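Local structure of DUF115 domain-containing protein (5MU5) at residues 71-76 against 117-122; 110-115 against 610-615. The protein is a Maf glycosyltransferase involved in the formation of bacterial flagella, probably by transferring sugar to flagellin. One frame throughout, in Å; residues are numbered along the deposited sequence.

Contact 1 (71-76 with 117-122) is a light surface contact between two loops of the Maf N-terminal domain; contact 2 (110-115 with 610-615) is larger and partly buried, and joins that domain to the C-terminal helical bundle. One hydroxyl-to-carbonyl bond and a leucine methyl make up the first, whereas the second combines backbone pairing of two short strands with apolar packing and an arginine bond. Their centres lie about 14 Å apart, and 117-122 follows 110-115 closely in the chain. They also meet directly: P76 packs on H115, and E118 lies against the backbone of K610.

Contact 1. Residues 71-76 against 117-122; sequences RTALGP and EESGGF
A73 and S119 bring together two loops on the surface of the Maf N-terminal domain: the loop that follows helix 61-71, and the loop that leads into strand 123-127 of the domain's four-stranded parallel sheet. Neither segment has regular secondary structure here. The nearest CA atoms, those of L74 and S119, are 5.8 Å apart, and the direct contacts are made by side chains, in part against main-chain oxygens.

The polar part is a single hydrogen bond. S119 OG gives its proton to A73 O over 2.8 Å. The hydroxyl stands above the carbonyl plane, 54° out of it, and so does not lie on a lone pair. R79, outside both segments, also donates to A73 O and with its other terminal nitrogen to G120 O, so one guanidinium spans the two loops beside the serine. Serine suits the place because its short arm, with OG anti to its own carbonyl carbon (chi1 -82°), spans the gap without pushing the loops apart. Alanine is small enough at 73 to let the hydroxyl in: its CB lies 3.5 Å from S119 OG. Both residues also rest on helix 134-142, A73 on Q141 and S119 on D142.

The van der Waals part belongs to L74. Its CB is directed neither at the other loop nor away from it, but the branch reaches across, and CD2 alone among its atoms makes the approach. That methyl settles against main-chain atoms of E117 and E118 and the serine hydroxyl. Both glutamates start their side chains away from the other loop, which suits charged groups at a surface and leaves their main chain to meet the leucine. CD2 stands 3.6 Å from E117 O and equally far from S119 OG.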
loop_
_atom_site.group_PDB
_atom_site.type_symbol
_atom_site.label_atom_id
_atom_site.label_comp_id
_atom_site.label_asym_id
_atom_site.label_seq_id
_atom_site.Cartn_x
_atom_site.Cartn_y
_atom_site.Cartn_z
ATOM N N ARG A 71 0.358 33.947 11.811
ATOM C CA ARG A 71 -0.857 33.733 12.612
ATOM C C ARG A 71 -1.269 32.255 12.765
ATOM O O ARG A 71 -1.950 31.908 13.723
ATOM C CB ARG A 71 -2.007 34.546 11.970
ATOM C CG ARG A 71 -3.400 34.294 12.508
ATOM C CD ARG A 71 -4.503 34.955 11.678
ATOM N NE ARG A 71 -4.832 34.277 10.408
ATOM C CZ ARG A 71 -5.622 33.191 10.271
ATOM N NH1 ARG A 71 -6.162 32.573 11.339
ATOM N NH2 ARG A 71 -5.861 32.695 9.046
ATOM N N THR A 72 -0.859 31.387 11.835
ATOM C CA THR A 72 -1.325 29.996 11.812
ATOM C C THR A 72 -0.355 28.953 12.376
ATOM O O THR A 72 -0.500 27.756 12.120
ATOM C CB THR A 72 -1.719 29.575 10.376
ATOM O OG1 THR A 72 -0.645 29.837 9.457
ATOM C CG2 THR A 72 -2.930 30.319 9.941
ATOM N N ALA A 73 0.598 29.396 13.176
ATOM C CA ALA A 73 1.627 28.501 13.717
ATOM C C ALA A 73 1.104 27.369 14.591
ATOM O O ALA A 73 1.705 26.297 14.614
ATOM C CB ALA A 73 2.646 29.305 14.519
ATOM N N LEU A 74 0.010 27.607 15.313
ATOM C CA LEU A 74 -0.444 26.666 16.350
ATOM C C LEU A 74 -1.851 26.081 16.193
ATOM O O LEU A 74 -2.189 25.105 16.852
ATOM C CB LEU A 74 -0.356 27.366 17.707
ATOM C CG LEU A 74 1.024 27.933 18.095
ATOM C CD1 LEU A 74 0.927 28.855 19.306
ATOM C CD2 LEU A 74 2.023 26.808 18.352
ATOM N N GLY A 75 -2.679 26.686 15.352
ATOM C CA GLY A 75 -4.049 26.230 15.212
ATOM C C GLY A 75 -4.126 24.867 14.553
ATOM O O GLY A 75 -3.441 24.619 13.564
ATOM N N PRO A 76 -4.965 23.975 15.086
ATOM C CA PRO A 76 -5.168 22.668 14.462
ATOM C C PRO A 76 -5.854 22.690 13.086
ATOM O O PRO A 76 -5.737 21.720 12.357
ATOM C CB PRO A 76 -6.039 21.918 15.481
ATOM C CG PRO A 76 -6.762 22.994 16.219
ATOM C CD PRO A 76 -5.780 24.133 16.303
ATOM N N GLU A 117 0.691 22.093 21.861
ATOM C CA GLU A 117 0.877 23.524 22.120
ATOM C C GLU A 117 2.152 24.062 21.475
ATOM O O GLU A 117 2.460 25.240 21.599
ATOM C CB GLU A 117 0.907 23.815 23.617
ATOM C CG GLU A 117 -0.462 24.181 24.174
ATOM C CD GLU A 117 -0.467 24.341 25.690
ATOM O OE1 GLU A 117 0.624 24.347 26.312
ATOM O OE2 GLU A 117 -1.571 24.464 26.265
ATOM N N GLU A 118 2.874 23.202 20.773
ATOM C CA GLU A 118 4.125 23.564 20.141
ATOM C C GLU A 118 3.992 23.467 18.610
ATOM O O GLU A 118 3.235 22.655 18.089
ATOM C CB GLU A 118 5.237 22.625 20.650
ATOM C CG GLU A 118 4.936 21.124 20.462
ATOM C CD GLU A 118 6.075 20.193 20.863
ATOM O OE1 GLU A 118 7.002 20.628 21.593
ATOM O OE2 GLU A 118 6.041 19.011 20.435
ATOM N N SER A 119 4.710 24.318 17.896
ATOM C CA SER A 119 4.823 24.192 16.445
ATOM C C SER A 119 5.807 23.067 16.195
ATOM O O SER A 119 6.698 22.840 17.008
ATOM C CB SER A 119 5.347 25.478 15.796
ATOM O OG SER A 119 4.306 26.414 15.620
ATOM N N GLY A 120 5.659 22.370 15.079
ATOM C CA GLY A 120 6.566 21.275 14.753
ATOM C C GLY A 120 6.066 20.426 13.598
ATOM O O GLY A 120 5.578 20.955 12.597
ATOM N N GLY A 121 6.178 19.110 13.734
ATOM C CA GLY A 121 5.765 18.185 12.680
ATOM C C GLY A 121 6.895 17.892 11.702
ATOM O O GLY A 121 7.686 18.793 11.335
ATOM N N PHE A 122 6.965 16.630 11.283
ATOM C CA PHE A 122 8.018 16.154 10.408
ATOM C C PHE A 122 7.887 16.748 9.023
ATOM O O PHE A 122 8.874 17.227 8.467
ATOM C CB PHE A 122 7.965 14.637 10.302
ATOM C CG PHE A 122 9.127 14.040 9.574
ATOM C CD1 PHE A 122 9.158 14.014 8.193
ATOM C CD2 PHE A 122 10.181 13.486 10.273
ATOM C CE1 PHE A 122 10.230 13.464 7.506
ATOM C CE2 PHE A 122 11.250 12.919 9.602
ATOM C CZ PHE A 122 11.283 12.917 8.215
#

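Contact 2. Residues 110-115 against 610-615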
loop_
_atom_site.group_PDB
_atom_site.type_symbol
_atom_site.label_atom_id
_atom_site.label_comp_id
_atom_site.label_asym_id
_atom_site.label_seq_id
_atom_site.Cartn_x
_atom_site.Cartn_y
_atom_site.Cartn_z
ATOM N N LEU A 110 2.044 13.238 34.365
ATOM C CA LEU A 110 1.946 13.823 33.051
ATOM C C LEU A 110 0.553 13.560 32.508
ATOM O O LEU A 110 -0.099 12.577 32.884
ATOM C CB LEU A 110 2.980 13.204 32.112
ATOM C CG LEU A 110 4.418 13.233 32.609
ATOM C CD1 LEU A 110 5.306 12.543 31.580
ATOM C CD2 LEU A 110 4.894 14.646 32.864
ATOM N N SER A 111 0.095 14.457 31.640
ATOM C CA SER A 111 -1.140 14.247 30.901
ATOM C C SER A 111 -0.917 14.658 29.444
ATOM O O SER A 111 0.187 15.053 29.056
ATOM C CB SER A 111 -2.274 15.035 31.522
ATOM O OG SER A 111 -1.949 16.404 31.479
ATOM N N PHE A 112 -1.962 14.554 28.640
ATOM C CA PHE A 112 -1.839 14.756 27.204
ATOM C C PHE A 112 -2.888 15.714 26.689
ATOM O O PHE A 112 -4.056 15.517 26.911
ATOM C CB PHE A 112 -1.935 13.408 26.507
ATOM C CG PHE A 112 -0.823 12.477 26.894
ATOM C CD1 PHE A 112 0.428 12.596 26.302
ATOM C CD2 PHE A 112 -0.992 11.555 27.905
ATOM C CE1 PHE A 112 1.477 11.782 26.677
ATOM C CE2 PHE A 112 0.057 10.725 28.279
ATOM C CZ PHE A 112 1.291 10.844 27.666
ATOM N N LEU A 113 -2.449 16.778 26.029
ATOM C CA LEU A 113 -3.354 17.704 25.402
ATOM C C LEU A 113 -3.979 17.065 24.169
ATOM O O LEU A 113 -3.412 16.162 23.556
ATOM C CB LEU A 113 -2.595 18.936 24.945
ATOM C CG LEU A 113 -1.820 19.747 25.961
ATOM C CD1 LEU A 113 -0.900 20.682 25.200
ATOM C CD2 LEU A 113 -2.759 20.518 26.885
ATOM N N GLN A 114 -5.135 17.573 23.773
ATOM C CA GLN A 114 -5.777 17.121 22.546
ATOM C C GLN A 114 -4.902 17.519 21.354
ATOM O O GLN A 114 -4.670 16.735 20.466
ATOM C CB GLN A 114 -7.160 17.757 22.403
ATOM C CG GLN A 114 -7.992 17.133 21.283
ATOM C CD GLN A 114 -9.178 17.990 20.829
ATOM O OE1 GLN A 114 -9.569 18.957 21.483
ATOM N NE2 GLN A 114 -9.752 17.626 19.694
ATOM N N HIS A 115 -4.418 18.754 21.353
ATOM C CA HIS A 115 -3.616 19.274 20.255
ATOM C C HIS A 115 -2.288 19.725 20.814
ATOM O O HIS A 115 -2.223 20.176 21.952
ATOM C CB HIS A 115 -4.323 20.466 19.569
ATOM C CG HIS A 115 -5.648 20.117 18.956
ATOM N ND1 HIS A 115 -5.806 19.054 18.088
ATOM C CD2 HIS A 115 -6.867 20.702 19.062
ATOM C CE1 HIS A 115 -7.067 18.988 17.700
ATOM N NE2 HIS A 115 -7.733 19.973 18.280
ATOM N N LYS A 610 4.427 15.130 21.330
ATOM C CA LYS A 610 4.052 16.498 20.988
ATOM C C LYS A 610 2.948 17.062 21.892
ATOM O O LYS A 610 2.727 18.246 21.898
ATOM C CB LYS A 610 3.452 16.557 19.590
ATOM C CG LYS A 610 4.347 16.211 18.440
ATOM C CD LYS A 610 3.559 16.535 17.186
ATOM C CE LYS A 610 4.127 15.807 15.997
ATOM N NZ LYS A 610 3.692 14.384 15.996
ATOM N N ARG A 611 2.226 16.196 22.584
ATOM C CA ARG A 611 1.043 16.582 23.344
ATOM C C ARG A 611 1.221 16.421 24.845
ATOM O O ARG A 611 0.326 16.738 25.623
ATOM C CB ARG A 611 -0.139 15.734 22.861
ATOM C CG ARG A 611 -0.576 16.085 21.444
ATOM C CD ARG A 611 -1.629 15.128 20.918
ATOM N NE ARG A 611 -2.123 15.515 19.588
ATOM C CZ ARG A 611 -1.443 15.367 18.449
ATOM N NH1 ARG A 611 -0.217 14.843 18.419
ATOM N NH2 ARG A 611 -2.002 15.724 17.314
ATOM N N VAL A 612 2.387 15.951 25.265
ATOM C CA VAL A 612 2.612 15.729 26.682
ATOM C C VAL A 612 2.748 17.053 27.450
ATOM O O VAL A 612 3.432 17.960 27.011
ATOM C CB VAL A 612 3.837 14.816 26.913
ATOM C CG1 VAL A 612 5.135 15.550 26.634
ATOM C CG2 VAL A 612 3.808 14.250 28.325
ATOM N N THR A 613 2.050 17.153 28.582
ATOM C CA THR A 613 2.191 18.281 29.507
ATOM C C THR A 613 2.421 17.730 30.907
ATOM O O THR A 613 1.969 16.620 31.221
ATOM C CB THR A 613 0.942 19.191 29.567
ATOM O OG1 THR A 613 -0.207 18.415 29.932
ATOM C CG2 THR A 613 0.718 19.858 28.226
ATOM N N PRO A 614 3.091 18.507 31.763
ATOM C CA PRO A 614 3.686 19.832 31.532
ATOM C C PRO A 614 4.876 19.803 30.573
ATOM O O PRO A 614 5.742 18.918 30.662
ATOM C CB PRO A 614 4.177 20.249 32.915
ATOM C CG PRO A 614 3.405 19.437 33.881
ATOM C CD PRO A 614 2.959 18.189 33.193
ATOM N N ALA A 615 4.929 20.794 29.696
ATOM C CA ALA A 615 5.942 20.865 28.651
ATOM C C ALA A 615 7.390 20.780 29.169
ATOM O O ALA A 615 8.239 20.169 28.520
ATOM C CB ALA A 615 5.736 22.123 27.801
#
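A two-stranded antiparallel ribbon ties the N-terminal domain to the C-terminal helical bundle: strand 111-112 pairs with strand 612-613, nearly five hundred residues further along the chain. S111 and T613 form the hydrogen-bonded pair. S111 N donates to T613 O at 2.9 Å, and T613 N returns a bond to S111 O. F112 and V612 are the non-hydrogen-bonded pair, and beyond them L113 N donates to R611 O at 2.8 Å.

On the face of S111 and T613, S111 OG donates to T613 OG1 over 3.1 Å; small hydroxyl residues suit this more open side. T613 uses both branches. While OG1 meets the serine, CG2 presses into L113 at about a right angle, only 3.4 Å from its CG, a tight fit.

F112 and V612 share the other face. The CE1 corner of the F112 ring meets V612 CG2 at 3.8 Å, and L110 CD1, from the loop before the strand, approaches the same methyl. That branch lies anti to the valine's backbone N (chi1 of CG1 73°), which places it between the two larger side chains. F112 also makes edge-to-face contacts with Y608 and F621 of the bundle, so a flat aromatic fits between the two domains.

R611 stretches from CG to NE alongside L113 O, and NE donates to Q114 O at 3.0 Å. The oxygen lies in the guanidinium plane, although the nitrogen stands above the plane of that carbonyl. D208 forms a salt bridge with NH1, and Y607 adds a cation-pi contact; together they probably fix the rotation of the group. Alternating hydrogen-bonded and non-hydrogen-bonded pairs are typical of antiparallel beta pairing, here a short two-stranded sheet that joins the N-terminal domain to the helical bundle.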